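Local coordinates for protein endo-1,3-beta-glucanase, family GH16 (Zobellia galactanivorans, PDB 4BPZ) that probably hydrolyses internal beta-1,3 linkages of laminarin-type glucans, this piece being its calcium-binding GH16 domain in complex with a glucan trisaccharide, at residues Ser54-Val59 with Arg67-Lys72; Trp162-Ser167 with Ser213-Tyr218; Phe186-Leu191 with Phe201-Leu206. The protein carries 1 engineered substitution. All blocks are in the same frame, centred on the assembly; numbering follows the deposited sequence.

Contact 1: residues Ser54-Val59 with Arg67-Lys72; sequences SENSFV and RAIKEK
Arg-67 carries this contact: it sets one guanidinium face under CE1 of Phe-58 and turns its edge to the carbonyl oxygen of Glu-55. Two nitrogens grip that one oxygen side-on: NE of Arg-67 meets O of Glu-55 at 2.8 Å in a nearly straight bond, and NH2 adds a second at 3.3 Å. Both nitrogens reach the oxygen from the same face of its carbonyl plane, and the oxygen itself lies almost in the guanidinium plane, while a weak bond runs from NH2 to O of Ser-54. CE1 of Phe-58 is 3.3 Å from CZ of Arg-67, with ring and guanidinium planes 29° apart. A bend at chi3 (55°) lets the long side chain reach the loop at 54-56 that leads into the neighbouring strand. Next to it the Arg-67 backbone is held twice by Asn-56: N of Arg-67 donates to O of Asn-56 (2.8 Å), and ND2 of Asn-56 to O of Arg-67 (3.0 Å). OD1 of Asn-56 is turned instead to Thr-51 and Arg-53.

Toward Ile-69 the packing thins. CD1 of Ile-69 reaches O of Glu-55 at 3.5 Å and CB of the same residue at 3.8 Å. The partly exposed Glu-71 forms a salt bridge with Arg-53 and a hydrogen bond with Thr-83, and touches 54-59 only loosely. The arrangement marks the opening end of the antiparallel hairpin 57-60/63-75, at the surface of the GH16 beta-jelly roll.

Contact 2: residues Trp162-Ser167 with Ser213-Tyr218; sequences WSDLNS and SQNTPY
Over one face of the Trp-162 indole stands the edge of Tyr-218, a T-shaped pair with planes 65° apart and 5.5 Å between the centroids of the five-membered ring and the phenol ring. CE2 of Tyr-218 does the touching, 4.0 Å from CG of Trp-162 and offset toward the rim of the indole. At the indole edge NE1 of Trp-162 donates to OD1 of Asp-164, nearly in the ring plane, at 2.9 Å. Pro-217 approaches the indole obliquely, its CD 3.6 Å from CD1 of Trp-162. With CG of Trp-162 between the backbone N and the carbonyl carbon (chi1 76°), the indole is swung toward the 213-218 loop. The hydroxyl of Tyr-218 passes CB of Trp-162 and bonds to the backbone oxygen of Ser-142, an engineered residue beside the bound glycan.

Farther out two type I turns, 164-167 and 213-216, face each other, joined by a single backbone bond, N of Leu-165 to O of Asn-215 (2.9 Å), and by the Leu-165 side chain, whose CD1 lies 4.1 Å from CD of Pro-217. In the loop, Ser-213 and Thr-216 each close an ST turn; OG1 of Thr-216 accepts a hydrogen bond from N of Tyr-218 and itself donates to O of Ser-213.

Aromatic and apolar packing thus dominates the contact, and the bond from NE1 to OD1 of Asp-164 probably restrains the rotation of the indole.

Contact 3: residues Phe186-Leu191 with Phe201-Leu206; sequences FHVYSL and FLDDTL
An antiparallel strand pairing joins 186-191 to 201-206 at the open end of the hairpin formed by strands 187-193 and 197-202, away from its turn. Ser-190 and Phe-201 form a hydrogen-bonded pair, with N of Phe-201 donating to O of Ser-190 at 2.8 Å and N of Ser-190 donating to O of Phe-201 at 3.0 Å; Tyr-189 and Leu-202 are the adjoining non-hydrogen-bonded pair. One step further the strand regularity gives way to a type II' turn, 202-205, and Asp-203 prolongs the ladder. Its N donates to O of Val-188, and its carboxylate stands in for a backbone carbonyl: OD1 accepts from N of Val-188 at 2.9 Å, on the syn side but 34° out of the carboxylate plane. CG of Asp-203 stands opposite the carbonyl carbon (chi1 -63°), which lays the carboxylate beside Val-188 and His-187. OD2 of Asp-203 lies at the edge of the imidazole, 3.2 Å from CD2 of His-187, and a water links it to O of Phe-186. A second water donates to O of Val-188 and O of Asp-203 and accepts from OG of Ser-190.

On one face Tyr-189 and Leu-202 run side by side, CD1 of Leu-202 touching CE1 of Tyr-189 at 3.5 Å, over Ile-179 and Thr-177. On the other, OG of Ser-190 rests against CB of Phe-201 (3.4 Å), and the Phe-201 ring stacks on His-6 of the purification tag. Strand 96-103 pairs with the other edge of 187-193, so the contact belongs to an antiparallel meander of the GH16 jelly-roll sandwich.

Overall arrangement
From the N terminus the chain first closes contact 1, a short loop that folds 54-59 back on the long strand 63-75, which in turn pairs with 82-93 and 244-255. Contact 2 opens much later, at the end of strand 155-163, and closes only when the loop after strand 205-211 returns to it. Within that interval lies contact 3, nested, the hairpin 187-193/197-202 and its next turn. Contacts 1 and 2 lie on opposite sides of the chain's centre, their own centres about 37 Å apart, whereas contacts 2 and 3 come within about 8 Å at their nearest atoms. None touches another; the strand network of the GH16 fold links them.

Contact 1: residues Ser54-Val59 with Arg67-Lys72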
# COMPACT_ATOMS: atom_id res chain seq x y z
N SER A 54 16.71 9.27 -0.67
CA SER A 54 16.84 8.74 -2.05
C SER A 54 17.30 7.32 -2.14
O SER A 54 17.00 6.67 -3.14
CB SER A 54 17.76 9.55 -2.97
OG SER A 54 17.15 10.77 -3.26
N GLU A 55 17.90 6.78 -1.07
CA GLU A 55 18.18 5.34 -1.07
C GLU A 55 16.89 4.57 -1.31
O GLU A 55 16.93 3.50 -1.98
CB GLU A 55 18.70 4.93 0.30
CG GLU A 55 20.20 5.04 0.48
CD GLU A 55 20.71 6.43 0.77
OE1 GLU A 55 19.94 7.40 0.80
OE2 GLU A 55 21.96 6.55 0.99
N ASN A 56 15.78 4.98 -0.70
CA ASN A 56 14.59 4.16 -0.70
C ASN A 56 13.47 4.56 -1.56
O ASN A 56 12.53 3.79 -1.72
CB ASN A 56 14.11 3.96 0.78
CG ASN A 56 15.18 3.45 1.70
OD1 ASN A 56 15.61 4.13 2.64
ND2 ASN A 56 15.69 2.22 1.44
N SER A 57 13.52 5.76 -2.19
CA SER A 57 12.51 6.12 -3.15
C SER A 57 13.03 7.20 -4.00
O SER A 57 13.78 8.10 -3.56
CB SER A 57 11.17 6.48 -2.52
OG SER A 57 11.34 7.62 -1.68
N PHE A 58 12.61 7.18 -5.27
CA PHE A 58 13.12 8.17 -6.25
C PHE A 58 12.26 8.05 -7.50
O PHE A 58 11.68 6.94 -7.79
CB PHE A 58 14.64 7.97 -6.58
CG PHE A 58 14.95 6.57 -7.01
CD1 PHE A 58 15.10 5.53 -6.10
CD2 PHE A 58 15.13 6.25 -8.36
CE1 PHE A 58 15.44 4.24 -6.50
CE2 PHE A 58 15.55 4.99 -8.76
CZ PHE A 58 15.66 3.95 -7.81
N VAL A 59 12.22 9.12 -8.28
CA VAL A 59 11.43 9.13 -9.48
C VAL A 59 12.40 9.43 -10.62
O VAL A 59 13.23 10.38 -10.56
CB VAL A 59 10.34 10.21 -9.45
CG1 VAL A 59 9.45 10.22 -10.68
CG2 VAL A 59 9.46 10.00 -8.18
N ARG A 67 12.59 1.30 -3.05
CA ARG A 67 13.73 0.35 -3.01
C ARG A 67 13.97 -0.04 -1.60
O ARG A 67 14.22 0.80 -0.72
CB ARG A 67 14.93 1.04 -3.66
CG ARG A 67 16.22 0.17 -3.59
CD ARG A 67 17.30 0.64 -4.51
NE ARG A 67 17.62 2.06 -4.28
CZ ARG A 67 18.14 2.89 -5.19
NH1 ARG A 67 18.49 2.43 -6.40
NH2 ARG A 67 18.29 4.17 -4.86
N ALA A 68 13.92 -1.37 -1.35
CA ALA A 68 14.27 -1.95 -0.06
C ALA A 68 15.73 -2.39 -0.12
O ALA A 68 16.17 -2.95 -1.14
CB ALA A 68 13.39 -3.14 0.21
N ILE A 69 16.46 -2.21 0.97
CA ILE A 69 17.93 -2.43 0.99
C ILE A 69 18.29 -3.08 2.28
O ILE A 69 17.81 -2.73 3.36
CB ILE A 69 18.69 -1.12 0.89
CG1 ILE A 69 18.24 -0.23 -0.26
CG2 ILE A 69 20.18 -1.38 0.79
CD1 ILE A 69 18.86 1.14 -0.29
N LYS A 70 19.19 -4.10 2.22
CA LYS A 70 19.82 -4.61 3.46
C LYS A 70 20.86 -3.59 3.86
O LYS A 70 21.90 -3.38 3.15
CB LYS A 70 20.45 -5.99 3.19
CG LYS A 70 21.03 -6.59 4.48
CD LYS A 70 21.46 -8.01 4.24
CE LYS A 70 21.84 -8.66 5.57
NZ LYS A 70 22.18 -10.09 5.30
N GLU A 71 20.65 -2.95 4.99
CA GLU A 71 21.40 -1.75 5.41
C GLU A 71 21.08 -1.57 6.87
O GLU A 71 19.89 -1.47 7.26
CB GLU A 71 20.83 -0.49 4.59
CG GLU A 71 21.38 0.79 5.09
CD GLU A 71 20.81 2.02 4.46
OE1 GLU A 71 19.89 1.95 3.60
OE2 GLU A 71 21.34 3.12 4.80
N LYS A 72 22.09 -1.44 7.72
CA LYS A 72 21.84 -1.11 9.15
C LYS A 72 21.37 0.37 9.20
O LYS A 72 22.04 1.24 8.64
CB LYS A 72 23.10 -1.29 10.03
CG LYS A 72 23.52 -2.75 10.09
CD LYS A 72 22.70 -3.53 11.12
CE LYS A 72 23.40 -4.87 11.34
NZ LYS A 72 22.68 -5.88 12.15

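Contact 2: residues Trp162-Ser167 with Ser213-Tyr218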
# COMPACT_ATOMS: atom_id res chain seq x y z
N TRP A 162 -11.30 -4.92 8.61
CA TRP A 162 -12.16 -3.92 9.19
C TRP A 162 -12.82 -4.46 10.41
O TRP A 162 -12.79 -5.68 10.68
CB TRP A 162 -13.21 -3.40 8.23
CG TRP A 162 -14.37 -4.29 7.99
CD1 TRP A 162 -15.66 -4.12 8.56
CD2 TRP A 162 -14.46 -5.46 7.13
NE1 TRP A 162 -16.48 -5.06 8.05
CE2 TRP A 162 -15.85 -5.89 7.15
CE3 TRP A 162 -13.55 -6.14 6.34
CZ2 TRP A 162 -16.29 -7.04 6.51
CZ3 TRP A 162 -13.96 -7.28 5.65
CH2 TRP A 162 -15.34 -7.76 5.80
N SER A 163 -13.35 -3.61 11.25
CA SER A 163 -14.35 -4.03 12.24
C SER A 163 -15.65 -3.34 11.92
O SER A 163 -15.65 -2.21 11.41
CB SER A 163 -13.91 -3.82 13.68
OG SER A 163 -13.51 -2.50 13.94
N ASP A 164 -16.75 -4.07 12.09
CA ASP A 164 -18.08 -3.51 11.86
C ASP A 164 -18.29 -2.28 12.76
O ASP A 164 -17.79 -2.26 13.89
CB ASP A 164 -19.12 -4.59 12.06
CG ASP A 164 -19.59 -5.15 10.73
OD1 ASP A 164 -18.90 -5.23 9.60
OD2 ASP A 164 -20.73 -5.49 10.86
N LEU A 165 -18.99 -1.28 12.30
CA LEU A 165 -19.19 -0.07 13.13
C LEU A 165 -19.94 -0.36 14.38
O LEU A 165 -19.79 0.33 15.38
CB LEU A 165 -19.93 1.00 12.32
CG LEU A 165 -18.98 2.04 11.72
CD1 LEU A 165 -18.15 1.08 10.97
CD2 LEU A 165 -19.58 3.09 10.82
N ASN A 166 -20.78 -1.39 14.32
CA ASN A 166 -21.59 -1.58 15.49
C ASN A 166 -21.01 -2.74 16.32
O ASN A 166 -21.58 -3.03 17.31
CB ASN A 166 -23.03 -1.74 15.10
CG ASN A 166 -23.29 -3.04 14.41
OD1 ASN A 166 -22.35 -3.88 14.25
ND2 ASN A 166 -24.58 -3.27 14.01
N SER A 167 -19.83 -3.29 15.94
CA SER A 167 -19.10 -4.30 16.75
C SER A 167 -17.58 -4.10 16.89
O SER A 167 -16.94 -3.45 16.12
CB SER A 167 -19.36 -5.70 16.26
OG SER A 167 -18.18 -6.23 15.67
N SER A 213 -21.70 -1.70 2.96
CA SER A 213 -22.88 -1.40 3.73
C SER A 213 -22.45 -0.27 4.68
O SER A 213 -21.27 -0.07 5.03
CB SER A 213 -23.41 -2.61 4.56
OG SER A 213 -22.68 -2.78 5.75
N GLN A 214 -23.46 0.36 5.27
CA GLN A 214 -23.19 1.40 6.30
C GLN A 214 -22.59 0.86 7.59
O GLN A 214 -22.12 1.64 8.39
CB GLN A 214 -24.45 2.23 6.54
CG GLN A 214 -24.65 3.23 5.38
CD GLN A 214 -23.61 4.41 5.45
OE1 GLN A 214 -23.12 4.77 6.52
NE2 GLN A 214 -23.20 4.91 4.32
N ASN A 215 -22.65 -0.44 7.83
CA ASN A 215 -22.01 -0.99 8.99
C ASN A 215 -20.53 -1.22 8.77
O ASN A 215 -19.91 -1.79 9.65
CB ASN A 215 -22.71 -2.30 9.37
CG ASN A 215 -22.66 -2.59 10.86
OD1 ASN A 215 -22.74 -3.74 11.24
ND2 ASN A 215 -22.47 -1.58 11.70
N THR A 216 -19.94 -0.83 7.61
CA THR A 216 -18.49 -1.00 7.36
C THR A 216 -17.82 0.41 7.39
O THR A 216 -18.49 1.36 7.16
CB THR A 216 -18.19 -1.39 5.81
OG1 THR A 216 -18.31 -0.25 4.91
CG2 THR A 216 -18.89 -2.47 5.32
N PRO A 217 -16.52 0.51 7.60
CA PRO A 217 -15.82 1.80 7.49
C PRO A 217 -15.44 2.19 6.07
O PRO A 217 -14.46 3.09 5.86
CB PRO A 217 -14.60 1.59 8.39
CG PRO A 217 -14.38 0.09 8.33
CD PRO A 217 -15.70 -0.57 8.19
N TYR A 218 -16.21 1.80 5.10
CA TYR A 218 -15.90 2.02 3.68
C TYR A 218 -16.85 3.02 3.05
O TYR A 218 -17.19 2.95 1.88
CB TYR A 218 -15.89 0.72 2.90
CG TYR A 218 -14.89 -0.31 3.45
CD1 TYR A 218 -13.54 -0.05 3.42
CD2 TYR A 218 -15.30 -1.51 3.99
CE1 TYR A 218 -12.62 -0.98 3.88
CE2 TYR A 218 -14.40 -2.42 4.45
CZ TYR A 218 -13.07 -2.20 4.41
OH TYR A 218 -12.16 -3.16 4.80

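Contact 3: residues Phe186-Leu191 with Phe201-Leu206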
# COMPACT_ATOMS: atom_id res chain seq x y z
N PHE A 186 4.78 -4.89 -16.54
CA PHE A 186 3.77 -4.08 -15.84
C PHE A 186 2.40 -4.77 -15.86
O PHE A 186 1.97 -5.31 -16.86
CB PHE A 186 3.65 -2.70 -16.51
CG PHE A 186 4.74 -1.74 -16.21
CD1 PHE A 186 4.86 -1.18 -14.92
CD2 PHE A 186 5.73 -1.45 -17.18
CE1 PHE A 186 5.87 -0.32 -14.62
CE2 PHE A 186 6.75 -0.55 -16.85
CZ PHE A 186 6.87 -0.03 -15.56
N HIS A 187 1.70 -4.68 -14.71
CA HIS A 187 0.30 -5.01 -14.62
C HIS A 187 -0.41 -3.84 -14.01
O HIS A 187 0.21 -2.98 -13.35
CB HIS A 187 0.07 -6.23 -13.74
CG HIS A 187 0.71 -7.51 -14.28
ND1 HIS A 187 2.04 -7.76 -14.27
CD2 HIS A 187 0.09 -8.62 -14.79
CE1 HIS A 187 2.28 -8.99 -14.81
NE2 HIS A 187 1.09 -9.55 -15.09
N VAL A 188 -1.77 -3.79 -14.18
CA VAL A 188 -2.56 -2.74 -13.54
C VAL A 188 -3.32 -3.36 -12.38
O VAL A 188 -4.16 -4.25 -12.56
CB VAL A 188 -3.51 -2.06 -14.55
CG1 VAL A 188 -4.33 -1.02 -13.84
CG2 VAL A 188 -2.72 -1.43 -15.67
N TYR A 189 -3.11 -2.84 -11.18
CA TYR A 189 -3.77 -3.25 -9.96
C TYR A 189 -4.82 -2.21 -9.68
O TYR A 189 -4.50 -1.00 -9.66
CB TYR A 189 -2.74 -3.26 -8.86
CG TYR A 189 -1.57 -4.23 -9.17
CD1 TYR A 189 -1.69 -5.61 -8.91
CD2 TYR A 189 -0.44 -3.76 -9.83
CE1 TYR A 189 -0.67 -6.47 -9.25
CE2 TYR A 189 0.57 -4.69 -10.22
CZ TYR A 189 0.45 -6.01 -9.93
OH TYR A 189 1.42 -6.94 -10.24
N SER A 190 -6.09 -2.58 -9.54
CA SER A 190 -7.13 -1.55 -9.41
C SER A 190 -8.17 -1.92 -8.38
O SER A 190 -8.42 -3.07 -8.03
CB SER A 190 -7.76 -1.23 -10.77
OG SER A 190 -8.49 -2.28 -11.27
N LEU A 191 -8.85 -0.84 -7.95
CA LEU A 191 -9.98 -0.90 -7.04
C LEU A 191 -11.12 -0.15 -7.64
O LEU A 191 -10.89 1.00 -8.10
CB LEU A 191 -9.58 -0.25 -5.69
CG LEU A 191 -10.71 0.08 -4.71
CD1 LEU A 191 -11.41 -1.20 -4.19
CD2 LEU A 191 -10.18 0.93 -3.57
N PHE A 201 -9.18 -5.72 -8.75
CA PHE A 201 -8.82 -6.42 -9.96
C PHE A 201 -7.32 -6.47 -10.14
O PHE A 201 -6.56 -5.57 -9.74
CB PHE A 201 -9.37 -5.61 -11.18
CG PHE A 201 -10.86 -5.60 -11.26
CD1 PHE A 201 -11.55 -6.54 -12.03
CD2 PHE A 201 -11.57 -4.55 -10.68
CE1 PHE A 201 -12.96 -6.47 -12.12
CE2 PHE A 201 -12.96 -4.48 -10.79
CZ PHE A 201 -13.61 -5.46 -11.43
N LEU A 202 -6.89 -7.51 -10.87
CA LEU A 202 -5.55 -7.62 -11.47
C LEU A 202 -5.82 -7.61 -12.95
O LEU A 202 -6.45 -8.55 -13.47
CB LEU A 202 -4.88 -8.91 -11.10
CG LEU A 202 -3.57 -9.17 -11.91
CD1 LEU A 202 -2.57 -8.09 -11.69
CD2 LEU A 202 -2.98 -10.53 -11.50
N ASP A 203 -5.44 -6.53 -13.65
CA ASP A 203 -5.82 -6.34 -15.03
C ASP A 203 -7.38 -6.48 -15.09
O ASP A 203 -8.07 -5.72 -14.43
CB ASP A 203 -4.99 -7.26 -15.94
CG ASP A 203 -3.51 -6.91 -15.86
OD1 ASP A 203 -3.17 -5.71 -15.80
OD2 ASP A 203 -2.73 -7.82 -16.01
N ASP A 204 -7.91 -7.43 -15.84
CA ASP A 204 -9.36 -7.59 -15.90
C ASP A 204 -9.89 -8.75 -15.09
O ASP A 204 -11.08 -9.03 -15.23
CB ASP A 204 -9.75 -7.74 -17.37
CG ASP A 204 -9.41 -6.50 -18.16
OD1 ASP A 204 -9.55 -5.33 -17.69
OD2 ASP A 204 -8.95 -6.66 -19.30
N THR A 205 -9.09 -9.35 -14.25
CA THR A 205 -9.53 -10.48 -13.40
C THR A 205 -9.94 -9.95 -12.08
O THR A 205 -9.13 -9.27 -11.44
CB THR A 205 -8.37 -11.47 -13.29
OG1 THR A 205 -7.99 -11.91 -14.61
CG2 THR A 205 -8.81 -12.70 -12.45
N LEU A 206 -11.14 -10.29 -11.64
CA LEU A 206 -11.56 -9.93 -10.29
C LEU A 206 -10.82 -10.78 -9.29
O LEU A 206 -10.85 -12.01 -9.36
CB LEU A 206 -13.06 -10.11 -10.19
CG LEU A 206 -13.62 -9.71 -8.79
CD1 LEU A 206 -13.69 -8.20 -8.63
CD2 LEU A 206 -15.03 -10.34 -8.58
O HOH W 1 -0.58 -7.10 -17.82
O HOH W 2 -6.96 -3.58 -13.12